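Local coordinates for glutathione s-transferase III (Zea mays, PDB 1AW9), which probably conjugates reduced glutathione to hydrophobic electrophiles, herbicides among them, as a homodimeric phi-class transferase of maize, at residues 100-105 / 165-170; 153-156 / 160-163; 144-149 / 191-196; 110-115 / 133-138. All blocks are in the same frame, centred on the assembly; numbering follows the deposited sequence.

Contact 1: 100-105 / 165-170; sequences EVESHH and DANHAS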
loop_
_atom_site.group_PDB
_atom_site.type_symbol
_atom_site.label_atom_id
_atom_site.label_comp_id
_atom_site.label_asym_id
_atom_site.label_seq_id
_atom_site.Cartn_x
_atom_site.Cartn_y
_atom_site.Cartn_z
ATOM N N GLU A 100 -12.400 24.993 -1.001
ATOM C CA GLU A 100 -11.840 23.866 -1.705
ATOM C C GLU A 100 -10.489 23.422 -1.100
ATOM O O GLU A 100 -10.194 22.212 -1.012
ATOM C CB GLU A 100 -11.687 24.230 -3.159
ATOM C CG GLU A 100 -12.940 24.066 -3.880
ATOM C CD GLU A 100 -13.319 22.579 -3.963
ATOM O OE1 GLU A 100 -12.635 21.836 -4.710
ATOM O OE2 GLU A 100 -14.277 22.152 -3.281
ATOM N N VAL A 101 -9.652 24.379 -0.692
ATOM C CA VAL A 101 -8.374 24.016 -0.083
ATOM C C VAL A 101 -8.622 23.111 1.133
ATOM O O VAL A 101 -7.937 22.101 1.319
ATOM C CB VAL A 101 -7.535 25.269 0.320
ATOM C CG1 VAL A 101 -6.321 24.860 1.138
ATOM C CG2 VAL A 101 -7.077 25.994 -0.917
ATOM N N GLU A 102 -9.621 23.452 1.939
ATOM C CA GLU A 102 -9.958 22.676 3.133
ATOM C C GLU A 102 -10.391 21.257 2.757
ATOM O O GLU A 102 -10.003 20.286 3.405
ATOM C CB GLU A 102 -11.080 23.364 3.925
ATOM C CG GLU A 102 -11.519 22.667 5.230
ATOM C CD GLU A 102 -12.600 21.584 5.041
ATOM O OE1 GLU A 102 -13.576 21.832 4.323
ATOM O OE2 GLU A 102 -12.490 20.476 5.607
ATOM N N SER A 103 -11.168 21.166 1.685
ATOM C CA SER A 103 -11.729 19.933 1.186
ATOM C C SER A 103 -10.680 19.030 0.583
ATOM O O SER A 103 -10.698 17.819 0.824
ATOM C CB SER A 103 -12.743 20.298 0.112
ATOM O OG SER A 103 -13.714 19.301 -0.064
ATOM N N HIS A 104 -9.765 19.618 -0.183
ATOM C CA HIS A 104 -8.735 18.854 -0.856
ATOM C C HIS A 104 -7.353 18.797 -0.276
ATOM O O HIS A 104 -6.556 17.957 -0.702
ATOM C CB HIS A 104 -8.639 19.294 -2.294
ATOM C CG HIS A 104 -9.921 19.109 -3.017
ATOM N ND1 HIS A 104 -10.628 17.922 -2.953
ATOM C CD2 HIS A 104 -10.700 19.981 -3.695
ATOM C CE1 HIS A 104 -11.793 18.075 -3.555
ATOM N NE2 HIS A 104 -11.866 19.315 -4.012
ATOM N N HIS A 105 -7.028 19.685 0.648
ATOM C CA HIS A 105 -5.697 19.670 1.229
ATOM C C HIS A 105 -5.623 19.486 2.696
ATOM O O HIS A 105 -4.722 18.821 3.193
ATOM C CB HIS A 105 -4.957 20.932 0.874
ATOM C CG HIS A 105 -4.652 21.005 -0.558
ATOM N ND1 HIS A 105 -5.480 21.644 -1.452
ATOM C CD2 HIS A 105 -3.677 20.420 -1.285
ATOM C CE1 HIS A 105 -5.025 21.445 -2.672
ATOM N NE2 HIS A 105 -3.931 20.703 -2.599
ATOM N N ASP A 165 -13.631 29.241 7.347
ATOM C CA ASP A 165 -12.959 28.966 8.636
ATOM C C ASP A 165 -13.704 27.944 9.478
ATOM O O ASP A 165 -13.083 27.078 10.098
ATOM C CB ASP A 165 -12.757 30.247 9.475
ATOM C CG ASP A 165 -12.225 31.408 8.654
ATOM O OD1 ASP A 165 -13.047 32.105 8.067
ATOM O OD2 ASP A 165 -11.004 31.623 8.532
ATOM N N ALA A 166 -15.032 28.044 9.478
ATOM C CA ALA A 166 -15.876 27.191 10.286
ATOM C C ALA A 166 -15.750 25.707 9.909
ATOM O O ALA A 166 -15.817 24.827 10.783
ATOM C CB ALA A 166 -17.351 27.674 10.186
ATOM N N ASN A 167 -15.547 25.450 8.611
ATOM C CA ASN A 167 -15.410 24.087 8.092
ATOM C C ASN A 167 -14.155 23.390 8.615
ATOM O O ASN A 167 -14.067 22.162 8.604
ATOM C CB ASN A 167 -15.444 24.086 6.557
ATOM C CG ASN A 167 -16.873 24.025 6.000
ATOM O OD1 ASN A 167 -17.839 23.833 6.745
ATOM N ND2 ASN A 167 -17.004 24.121 4.698
ATOM N N HIS A 168 -13.220 24.178 9.147
ATOM C CA HIS A 168 -11.982 23.653 9.687
ATOM C C HIS A 168 -12.075 23.340 11.136
ATOM O O HIS A 168 -11.339 22.505 11.613
ATOM C CB HIS A 168 -10.874 24.676 9.582
ATOM C CG HIS A 168 -10.321 24.831 8.206
ATOM N ND1 HIS A 168 -10.894 25.642 7.264
ATOM C CD2 HIS A 168 -9.208 24.319 7.645
ATOM C CE1 HIS A 168 -10.155 25.634 6.178
ATOM N NE2 HIS A 168 -9.114 24.834 6.378
ATOM N N ALA A 169 -12.958 24.012 11.859
ATOM C CA ALA A 169 -13.008 23.861 13.303
ATOM C C ALA A 169 -13.011 22.501 13.994
ATOM O O ALA A 169 -12.256 22.318 14.965
ATOM C CB ALA A 169 -14.079 24.744 13.872
ATOM N N SER A 170 -13.849 21.554 13.545
ATOM C CA SER A 170 -13.917 20.247 14.195
ATOM C C SER A 170 -12.632 19.480 14.055
ATOM O O SER A 170 -12.177 18.879 15.019
ATOM C CB SER A 170 -15.103 19.414 13.735
ATOM O OG SER A 170 -15.012 19.060 12.391
HETATM O O HOH W 1 -14.831 23.604 2.818
#
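E102, on helix 92-122, lays its aliphatic stem over the imidazole of H168, at the junction of helix 163-166 and helix 169-176. This CH-pi contact is close: CG of E102 stands 3.4 Å from the centroid of the H168 ring and only 13° off its normal. CB of E102 reaches CE1 of H168 at 3.3 Å. The E102 stem first runs out from its helix, CG anti to the backbone N (chi1 -179°), then bends at chi2 (-87°) and carries the carboxylate past the ring toward N167. A glutamate suits this place because its methylene groups can cover a ring while its charge is used elsewhere.

The polar part of the contact passes through water. One water donates to OE1 of E102 at 2.6 Å and accepts from ND2 of N167 at 2.9 Å. OE1 of E102 also forms a salt bridge with R68, and OD1 of N167 takes a hydrogen bond from N71. H168 is held at both ring nitrogens, ND1 by the carbonyl oxygen of A164 and NE2 by the hydroxyl of Y146, which fixes the rotation of the ring.

All three touching residues are buried, and their polar ends have partners. A buried carboxylate is thus set beside R68, which probably balances its charge, while its methylenes pack on the H168 ring.

Contact 2: 153-156 / 160-163; sequences NKYL and EFTL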
loop_
_atom_site.group_PDB
_atom_site.type_symbol
_atom_site.label_atom_id
_atom_site.label_comp_id
_atom_site.label_asym_id
_atom_site.label_seq_id
_atom_site.Cartn_x
_atom_site.Cartn_y
_atom_site.Cartn_z
ATOM N N ASN A 153 -3.851 37.765 6.232
ATOM C CA ASN A 153 -5.311 37.875 6.304
ATOM C C ASN A 153 -5.734 37.479 7.680
ATOM O O ASN A 153 -5.208 36.528 8.228
ATOM C CB ASN A 153 -5.971 36.899 5.346
ATOM C CG ASN A 153 -5.774 37.267 3.912
ATOM O OD1 ASN A 153 -6.608 37.962 3.333
ATOM N ND2 ASN A 153 -4.696 36.765 3.299
ATOM N N LYS A 154 -6.715 38.148 8.244
ATOM C CA LYS A 154 -7.118 37.787 9.575
ATOM C C LYS A 154 -7.709 36.385 9.571
ATOM O O LYS A 154 -7.433 35.563 10.458
ATOM C CB LYS A 154 -8.129 38.789 10.085
ATOM C CG LYS A 154 -8.066 38.971 11.574
ATOM C CD LYS A 154 -9.209 39.853 12.059
ATOM C CE LYS A 154 -9.200 41.255 11.400
ATOM N NZ LYS A 154 -9.587 41.270 9.942
ATOM N N TYR A 155 -8.592 36.148 8.610
ATOM C CA TYR A 155 -9.230 34.858 8.435
ATOM C C TYR A 155 -8.954 34.454 7.020
ATOM O O TYR A 155 -8.432 35.249 6.238
ATOM C CB TYR A 155 -10.724 34.941 8.680
ATOM C CG TYR A 155 -11.050 35.159 10.126
ATOM C CD1 TYR A 155 -11.181 34.088 11.008
ATOM C CD2 TYR A 155 -11.199 36.442 10.619
ATOM C CE1 TYR A 155 -11.450 34.296 12.357
ATOM C CE2 TYR A 155 -11.461 36.669 11.952
ATOM C CZ TYR A 155 -11.586 35.605 12.817
ATOM O OH TYR A 155 -11.836 35.885 14.143
ATOM N N LEU A 156 -9.322 33.219 6.682
ATOM C CA LEU A 156 -9.099 32.656 5.340
ATOM C C LEU A 156 -9.554 33.550 4.193
ATOM O O LEU A 156 -8.766 33.842 3.296
ATOM C CB LEU A 156 -9.691 31.212 5.205
ATOM C CG LEU A 156 -9.013 30.163 6.113
ATOM C CD1 LEU A 156 -9.553 28.796 5.881
ATOM C CD2 LEU A 156 -7.481 30.183 5.944
ATOM N N GLU A 160 -13.131 38.966 7.967
ATOM C CA GLU A 160 -14.162 38.304 8.752
ATOM C C GLU A 160 -14.176 36.803 8.686
ATOM O O GLU A 160 -13.696 36.207 7.725
ATOM C CB GLU A 160 -15.539 38.831 8.357
ATOM C CG GLU A 160 -15.722 39.041 6.857
ATOM C CD GLU A 160 -15.724 40.513 6.470
ATOM O OE1 GLU A 160 -16.095 41.354 7.335
ATOM O OE2 GLU A 160 -15.354 40.824 5.308
ATOM N N PHE A 161 -14.740 36.219 9.733
ATOM C CA PHE A 161 -14.889 34.791 9.889
ATOM C C PHE A 161 -16.015 34.361 8.936
ATOM O O PHE A 161 -17.097 34.961 8.920
ATOM C CB PHE A 161 -15.224 34.502 11.351
ATOM C CG PHE A 161 -15.592 33.085 11.632
ATOM C CD1 PHE A 161 -16.917 32.660 11.517
ATOM C CD2 PHE A 161 -14.639 32.194 12.109
ATOM C CE1 PHE A 161 -17.287 31.387 11.881
ATOM C CE2 PHE A 161 -15.002 30.888 12.486
ATOM C CZ PHE A 161 -16.319 30.488 12.375
ATOM N N THR A 162 -15.710 33.397 8.070
ATOM C CA THR A 162 -16.687 32.923 7.118
ATOM C C THR A 162 -16.811 31.411 7.218
ATOM O O THR A 162 -16.246 30.783 8.125
ATOM C CB THR A 162 -16.320 33.316 5.648
ATOM O OG1 THR A 162 -15.077 32.706 5.278
ATOM C CG2 THR A 162 -16.201 34.836 5.494
ATOM N N LEU A 163 -17.590 30.842 6.295
ATOM C CA LEU A 163 -17.822 29.411 6.206
ATOM C C LEU A 163 -16.471 28.693 6.040
ATOM O O LEU A 163 -16.242 27.631 6.630
ATOM C CB LEU A 163 -18.733 29.131 5.014
ATOM C CG LEU A 163 -19.215 27.689 4.797
ATOM C CD1 LEU A 163 -20.072 27.223 5.986
ATOM C CD2 LEU A 163 -19.989 27.612 3.490
#
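The backbones of 153-156 and 160-163, two irregular pieces of one loop, come nearest at Y155 and F161, whose CA atoms lie 5.8 Å apart, and no hydrogen bond joins them. CB of Y155 meets the carbonyl O of E160 at 3.4 Å, and the backbone N of F161 lies above the Y155 ring, offset toward its rim, 3.7 Å from CD2 of Y155.

The two rings form an offset edge-to-face pair. The edge of F161 is turned toward the face of Y155, with the planes at 89° and the centroids 5.9 Å apart; CD2 of F161 makes the closest ring-to-ring approach, 3.8 Å from CE1 of Y155. CB of F161 adds a CH-pi contact, 4.0 Å from the centroid of the Y155 ring and 14° off its normal. With CG anti to the backbone N (chi1 172°), F161 sends its ring away from 153-156, where R200 meets it in a cation-pi contact. An aromatic ring suits position 155 because one face can receive a backbone nitrogen, a methylene and a ring edge together.

The loop links helix 129-152 to helix 163-166 and ends in a capping-box type N-cap, well known at this helix in glutathione transferases. T162 is the N-cap and D165 the N3 residue: OD1 of D165 takes the N-H of T162, and OD2 that of L156. OG1 of T162 bonds weakly to N of A164, at N2 rather than N3, so the box is not fully reciprocal. Y155 also packs on A196 of helix 188-199, and L156 reaches W98 of helix 92-122.

Contact 3: 144-149 / 191-196; sequences DVYEAH and KAWWEA. With CD (cadmium ion), chain B.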
loop_
_atom_site.group_PDB
_atom_site.type_symbol
_atom_site.label_atom_id
_atom_site.label_comp_id
_atom_site.label_asym_id
_atom_site.label_seq_id
_atom_site.Cartn_x
_atom_site.Cartn_y
_atom_site.Cartn_z
ATOM N N ASP A 144 2.002 25.328 6.062
ATOM C CA ASP A 144 3.015 26.344 5.792
ATOM C C ASP A 144 2.398 27.358 4.852
ATOM O O ASP A 144 2.772 28.515 4.853
ATOM C CB ASP A 144 4.243 25.756 5.114
ATOM C CG ASP A 144 5.153 25.049 6.079
ATOM O OD1 ASP A 144 5.063 25.255 7.303
ATOM O OD2 ASP A 144 5.960 24.241 5.615
ATOM N N VAL A 145 1.500 26.892 3.992
ATOM C CA VAL A 145 0.801 27.774 3.070
ATOM C C VAL A 145 -0.283 28.566 3.816
ATOM O O VAL A 145 -0.535 29.716 3.494
ATOM C CB VAL A 145 0.222 27.026 1.846
ATOM C CG1 VAL A 145 -0.591 28.002 0.983
ATOM C CG2 VAL A 145 1.370 26.381 1.021
ATOM N N TYR A 146 -0.925 27.951 4.805
ATOM C CA TYR A 146 -1.929 28.625 5.612
ATOM C C TYR A 146 -1.202 29.716 6.407
ATOM O O TYR A 146 -1.699 30.815 6.579
ATOM C CB TYR A 146 -2.575 27.650 6.619
ATOM C CG TYR A 146 -3.750 26.845 6.109
ATOM C CD1 TYR A 146 -3.620 25.997 5.007
ATOM C CD2 TYR A 146 -4.988 26.895 6.753
ATOM C CE1 TYR A 146 -4.695 25.213 4.559
ATOM C CE2 TYR A 146 -6.068 26.127 6.305
ATOM C CZ TYR A 146 -5.906 25.289 5.208
ATOM O OH TYR A 146 -6.989 24.612 4.725
ATOM N N GLU A 147 -0.035 29.387 6.925
ATOM C CA GLU A 147 0.743 30.315 7.724
ATOM C C GLU A 147 1.083 31.593 6.957
ATOM O O GLU A 147 0.902 32.698 7.461
ATOM C CB GLU A 147 2.004 29.608 8.209
ATOM C CG GLU A 147 3.015 30.512 8.808
ATOM C CD GLU A 147 2.630 31.067 10.165
ATOM O OE1 GLU A 147 1.600 30.695 10.755
ATOM O OE2 GLU A 147 3.402 31.882 10.679
ATOM N N ALA A 148 1.587 31.447 5.742
ATOM C CA ALA A 148 1.925 32.601 4.940
ATOM C C ALA A 148 0.656 33.389 4.583
ATOM O O ALA A 148 0.648 34.619 4.585
ATOM C CB ALA A 148 2.625 32.163 3.711
ATOM N N HIS A 149 -0.434 32.683 4.320
ATOM C CA HIS A 149 -1.687 33.344 3.985
ATOM C C HIS A 149 -2.275 34.093 5.172
ATOM O O HIS A 149 -2.821 35.180 5.027
ATOM C CB HIS A 149 -2.696 32.304 3.508
ATOM C CG HIS A 149 -4.069 32.849 3.240
ATOM N ND1 HIS A 149 -4.376 33.600 2.124
ATOM C CD2 HIS A 149 -5.230 32.707 3.925
ATOM C CE1 HIS A 149 -5.665 33.895 2.132
ATOM N NE2 HIS A 149 -6.202 33.363 3.214
ATOM N N LYS A 191 -1.809 29.153 14.633
ATOM C CA LYS A 191 -2.138 29.069 16.060
ATOM C C LYS A 191 -3.077 30.199 16.539
ATOM O O LYS A 191 -4.107 29.937 17.178
ATOM C CB LYS A 191 -0.848 29.061 16.872
ATOM C CG LYS A 191 -1.046 28.822 18.332
ATOM C CD LYS A 191 0.308 28.756 18.970
ATOM C CE LYS A 191 0.239 28.878 20.474
ATOM N NZ LYS A 191 -0.087 30.287 20.877
ATOM N N ALA A 192 -2.735 31.450 16.229
ATOM C CA ALA A 192 -3.579 32.592 16.596
ATOM C C ALA A 192 -4.974 32.409 15.974
ATOM O O ALA A 192 -5.999 32.498 16.653
ATOM C CB ALA A 192 -2.950 33.853 16.074
ATOM N N TRP A 193 -4.993 32.123 14.674
ATOM C CA TRP A 193 -6.226 31.907 13.925
ATOM C C TRP A 193 -7.087 30.843 14.575
ATOM O O TRP A 193 -8.289 31.015 14.718
ATOM C CB TRP A 193 -5.880 31.523 12.495
ATOM C CG TRP A 193 -7.013 30.987 11.674
ATOM C CD1 TRP A 193 -8.076 31.686 11.187
ATOM C CD2 TRP A 193 -7.119 29.662 11.123
ATOM N NE1 TRP A 193 -8.827 30.894 10.348
ATOM C CE2 TRP A 193 -8.257 29.645 10.284
ATOM C CE3 TRP A 193 -6.350 28.489 11.240
ATOM C CZ2 TRP A 193 -8.645 28.498 9.560
ATOM C CZ3 TRP A 193 -6.742 27.341 10.515
ATOM C CH2 TRP A 193 -7.879 27.363 9.691
ATOM N N TRP A 194 -6.470 29.744 14.988
ATOM C CA TRP A 194 -7.167 28.634 15.655
ATOM C C TRP A 194 -7.666 29.072 17.021
ATOM O O TRP A 194 -8.768 28.735 17.424
ATOM C CB TRP A 194 -6.212 27.438 15.829
ATOM C CG TRP A 194 -6.658 26.422 16.813
ATOM C CD1 TRP A 194 -5.929 25.913 17.844
ATOM C CD2 TRP A 194 -7.949 25.782 16.874
ATOM N NE1 TRP A 194 -6.682 24.994 18.554
ATOM C CE2 TRP A 194 -7.920 24.893 17.979
ATOM C CE3 TRP A 194 -9.124 25.881 16.108
ATOM C CZ2 TRP A 194 -9.032 24.102 18.344
ATOM C CZ3 TRP A 194 -10.243 25.090 16.478
ATOM C CH2 TRP A 194 -10.177 24.214 17.587
ATOM N N GLU A 195 -6.846 29.804 17.758
ATOM C CA GLU A 195 -7.273 30.243 19.057
ATOM C C GLU A 195 -8.408 31.213 18.963
ATOM O O GLU A 195 -9.283 31.227 19.832
ATOM C CB GLU A 195 -6.114 30.789 19.819
ATOM C CG GLU A 195 -5.332 29.633 20.311
ATOM C CD GLU A 195 -4.042 30.030 20.941
ATOM O OE1 GLU A 195 -3.529 31.138 20.637
ATOM O OE2 GLU A 195 -3.526 29.205 21.731
ATOM N N ALA A 196 -8.437 31.986 17.885
ATOM C CA ALA A 196 -9.549 32.897 17.685
ATOM C C ALA A 196 -10.831 32.084 17.457
ATOM O O ALA A 196 -11.894 32.441 17.972
ATOM C CB ALA A 196 -9.296 33.786 16.505
HETATM CD CD CD B . -3.380 34.058 0.033
HETATM O O HOH W 2 -1.575 34.166 0.211
#
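Two large aromatic side chains, Y146 and W193, meet at an oblique angle and make up nearly all of this contact, although the helices carrying them bury little surface on each other. They belong to the all-helical C-terminal domain of the glutathione transferase fold, Y146 on helix 129-152 and W193 on helix 188-199. The ring planes stand 58° apart, with 6.0 Å between the centroids of the Y146 ring and the W193 six-membered ring. The touch is made by CE2 of Y146 and CH2 of W193, 4.0 Å apart. CH2 comes in at the edge of the tyrosine, near its plane.

Long side chains suit this place because they bridge helices whose backbones stay well separated. W193 reaches across with CG anti to its own N (chi1 168°), which points the far corner of the indole at the tyrosine. Both residues also carry a polar group that has a partner in this interior: NE1 of W193 bonds to D165, and the Y146 hydroxyl is taken up by H168. The H168 ring also meets both rings, edge-to-face with W193. W98 of helix 92-122 adds a further ring, edge-to-face with Y146.

One turn on from Y146, the ring of H149 stacks on W98 and its ND1 binds a cadmium ion at 2.4 Å.

Contact 4: 110-115 / 133-138; sequences ASPLVF and DKHAEQ. With CD (cadmium ion), chain D; CD (cadmium ion), chain C.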
loop_
_atom_site.group_PDB
_atom_site.type_symbol
_atom_site.label_atom_id
_atom_site.label_comp_id
_atom_site.label_asym_id
_atom_site.label_seq_id
_atom_site.Cartn_x
_atom_site.Cartn_y
_atom_site.Cartn_z
ATOM N N ALA A 110 -5.769 15.766 7.518
ATOM C CA ALA A 110 -6.162 15.864 8.923
ATOM C C ALA A 110 -6.913 14.643 9.384
ATOM O O ALA A 110 -6.664 14.163 10.484
ATOM C CB ALA A 110 -7.013 17.097 9.162
ATOM N N SER A 111 -7.835 14.118 8.576
ATOM C CA SER A 111 -8.580 12.944 9.033
ATOM C C SER A 111 -7.771 11.681 9.293
ATOM O O SER A 111 -8.042 10.989 10.278
ATOM C CB SER A 111 -9.770 12.619 8.134
ATOM O OG SER A 111 -9.359 12.534 6.795
ATOM N N PRO A 112 -6.834 11.286 8.378
ATOM C CA PRO A 112 -6.062 10.065 8.666
ATOM C C PRO A 112 -5.347 10.174 9.999
ATOM O O PRO A 112 -5.220 9.188 10.704
ATOM C CB PRO A 112 -5.047 10.032 7.537
ATOM C CG PRO A 112 -5.791 10.617 6.404
ATOM C CD PRO A 112 -6.556 11.762 7.008
ATOM N N LEU A 113 -4.873 11.372 10.329
ATOM C CA LEU A 113 -4.155 11.601 11.573
ATOM C C LEU A 113 -5.068 11.410 12.787
ATOM O O LEU A 113 -4.670 10.821 13.789
ATOM C CB LEU A 113 -3.526 13.001 11.581
ATOM C CG LEU A 113 -2.356 13.224 10.617
ATOM C CD1 LEU A 113 -1.853 14.637 10.745
ATOM C CD2 LEU A 113 -1.227 12.272 10.900
ATOM N N VAL A 114 -6.292 11.919 12.700
ATOM C CA VAL A 114 -7.263 11.789 13.796
ATOM C C VAL A 114 -7.680 10.340 13.905
ATOM O O VAL A 114 -7.803 9.802 14.999
ATOM C CB VAL A 114 -8.497 12.681 13.559
ATOM C CG1 VAL A 114 -9.626 12.254 14.456
ATOM C CG2 VAL A 114 -8.109 14.140 13.809
ATOM N N PHE A 115 -7.796 9.682 12.766
ATOM C CA PHE A 115 -8.169 8.297 12.751
ATOM C C PHE A 115 -7.136 7.344 13.365
ATOM O O PHE A 115 -7.488 6.431 14.111
ATOM C CB PHE A 115 -8.467 7.823 11.355
ATOM C CG PHE A 115 -8.633 6.371 11.303
ATOM C CD1 PHE A 115 -9.727 5.783 11.926
ATOM C CD2 PHE A 115 -7.619 5.563 10.796
ATOM C CE1 PHE A 115 -9.815 4.417 12.060
ATOM C CE2 PHE A 115 -7.697 4.192 10.923
ATOM C CZ PHE A 115 -8.800 3.615 11.563
ATOM N N ASP A 133 3.171 9.380 9.426
ATOM C CA ASP A 133 4.270 10.100 8.812
ATOM C C ASP A 133 3.934 10.716 7.527
ATOM O O ASP A 133 4.346 11.825 7.304
ATOM C CB ASP A 133 5.510 9.231 8.582
ATOM C CG ASP A 133 6.273 8.998 9.857
ATOM O OD1 ASP A 133 5.713 9.504 10.862
ATOM O OD2 ASP A 133 7.401 8.383 9.893
ATOM N N LYS A 134 3.315 9.969 6.628
ATOM C CA LYS A 134 2.927 10.526 5.347
ATOM C C LYS A 134 2.010 11.761 5.530
ATOM O O LYS A 134 2.258 12.835 4.970
ATOM C CB LYS A 134 2.223 9.476 4.489
ATOM C CG LYS A 134 1.598 10.070 3.249
ATOM C CD LYS A 134 0.914 9.005 2.427
ATOM C CE LYS A 134 0.198 9.619 1.213
ATOM N NZ LYS A 134 -0.336 8.614 0.204
ATOM N N HIS A 135 0.946 11.603 6.303
ATOM C CA HIS A 135 0.032 12.703 6.494
ATOM C C HIS A 135 0.454 13.847 7.361
ATOM O O HIS A 135 0.057 14.943 7.080
ATOM C CB HIS A 135 -1.285 12.186 6.912
ATOM C CG HIS A 135 -1.913 11.431 5.826
ATOM N ND1 HIS A 135 -2.372 12.055 4.684
ATOM C CD2 HIS A 135 -2.083 10.107 5.638
ATOM C CE1 HIS A 135 -2.805 11.144 3.838
ATOM N NE2 HIS A 135 -2.644 9.953 4.392
ATOM N N ALA A 136 1.281 13.611 8.379
ATOM C CA ALA A 136 1.754 14.691 9.209
ATOM C C ALA A 136 2.616 15.610 8.346
ATOM O O ALA A 136 2.590 16.825 8.472
ATOM C CB ALA A 136 2.599 14.140 10.343
ATOM N N GLU A 137 3.424 15.014 7.488
ATOM C CA GLU A 137 4.291 15.784 6.636
ATOM C C GLU A 137 3.539 16.546 5.565
ATOM O O GLU A 137 3.869 17.700 5.267
ATOM C CB GLU A 137 5.266 14.873 5.985
ATOM C CG GLU A 137 6.205 15.653 5.192
ATOM C CD GLU A 137 7.120 14.796 4.435
ATOM O OE1 GLU A 137 7.215 13.580 4.746
ATOM O OE2 GLU A 137 7.750 15.348 3.507
ATOM N N GLN A 138 2.552 15.888 4.960
ATOM C CA GLN A 138 1.727 16.524 3.950
ATOM C C GLN A 138 0.921 17.676 4.564
ATOM O O GLN A 138 0.810 18.735 3.961
ATOM C CB GLN A 138 0.825 15.483 3.271
ATOM C CG GLN A 138 1.618 14.602 2.323
ATOM C CD GLN A 138 0.811 13.542 1.613
ATOM O OE1 GLN A 138 -0.388 13.380 1.823
ATOM N NE2 GLN A 138 1.468 12.834 0.732
HETATM CD CD CD D . 7.370 8.629 12.518
HETATM CD CD CD C . 9.475 13.590 3.315
HETATM O O HOH W 3 8.812 13.883 1.583
HETATM O O HOH W 4 5.627 8.295 13.131
#
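This is a contact of hydrocarbon on an imidazole face and of apolar side chains, between two successive long helices of the C-terminal domain, 92-122 and 129-152, near the end where the chain turns from one into the other. The short segments run in broadly opposite directions, their axes 8.8 Å apart at closest approach and crossing at -136°.

P112 lies over one face of the H135 imidazole in a CH-pi contact, its CG 3.8 Å from the ring centroid and 8° off the normal. Its CB reaches CD2 of H135 at 3.5 Å. Proline has no N-H to give to the preceding turn, and the helix is kinked here; its compact, rigid ring offers CB and CG to the imidazole. ND1 of H135 is hydrogen-bonded to N109, which steadies the imidazole. Beside this pair, CD2 of L113 sits 3.8 Å from the backbone N of A136, whose small methyl group permits close approach.

D133 and E137 face away and each chelate a cadmium ion through both carboxylate oxygens, sharing it with E137 of the fifth subunit and D133 of the third, respectively.

Such a helical hairpin is typical of the C-terminal domain of glutathione transferases.

Contacts 1, 2 and 3 touch one another, while contact 4 stands apart along the same two long helices. D165 of contact 1 reaches both contact 2 and contact 3, and these two are joined directly by O of L156 and NE2 of H149, 2.6 Å apart. Contact 4 shares helix 92-122 with contact 1 and helix 129-152 with contact 3; its centre is about 15 Å from that of contact 1 and about 24 Å from that of contact 2. Contact 1 lies nearest the probable glutathione site, the side chain of N167 being about 6 Å from that of S67 and that of E102 about 7 Å from that of N13; contacts 2 and 3 lie away from it.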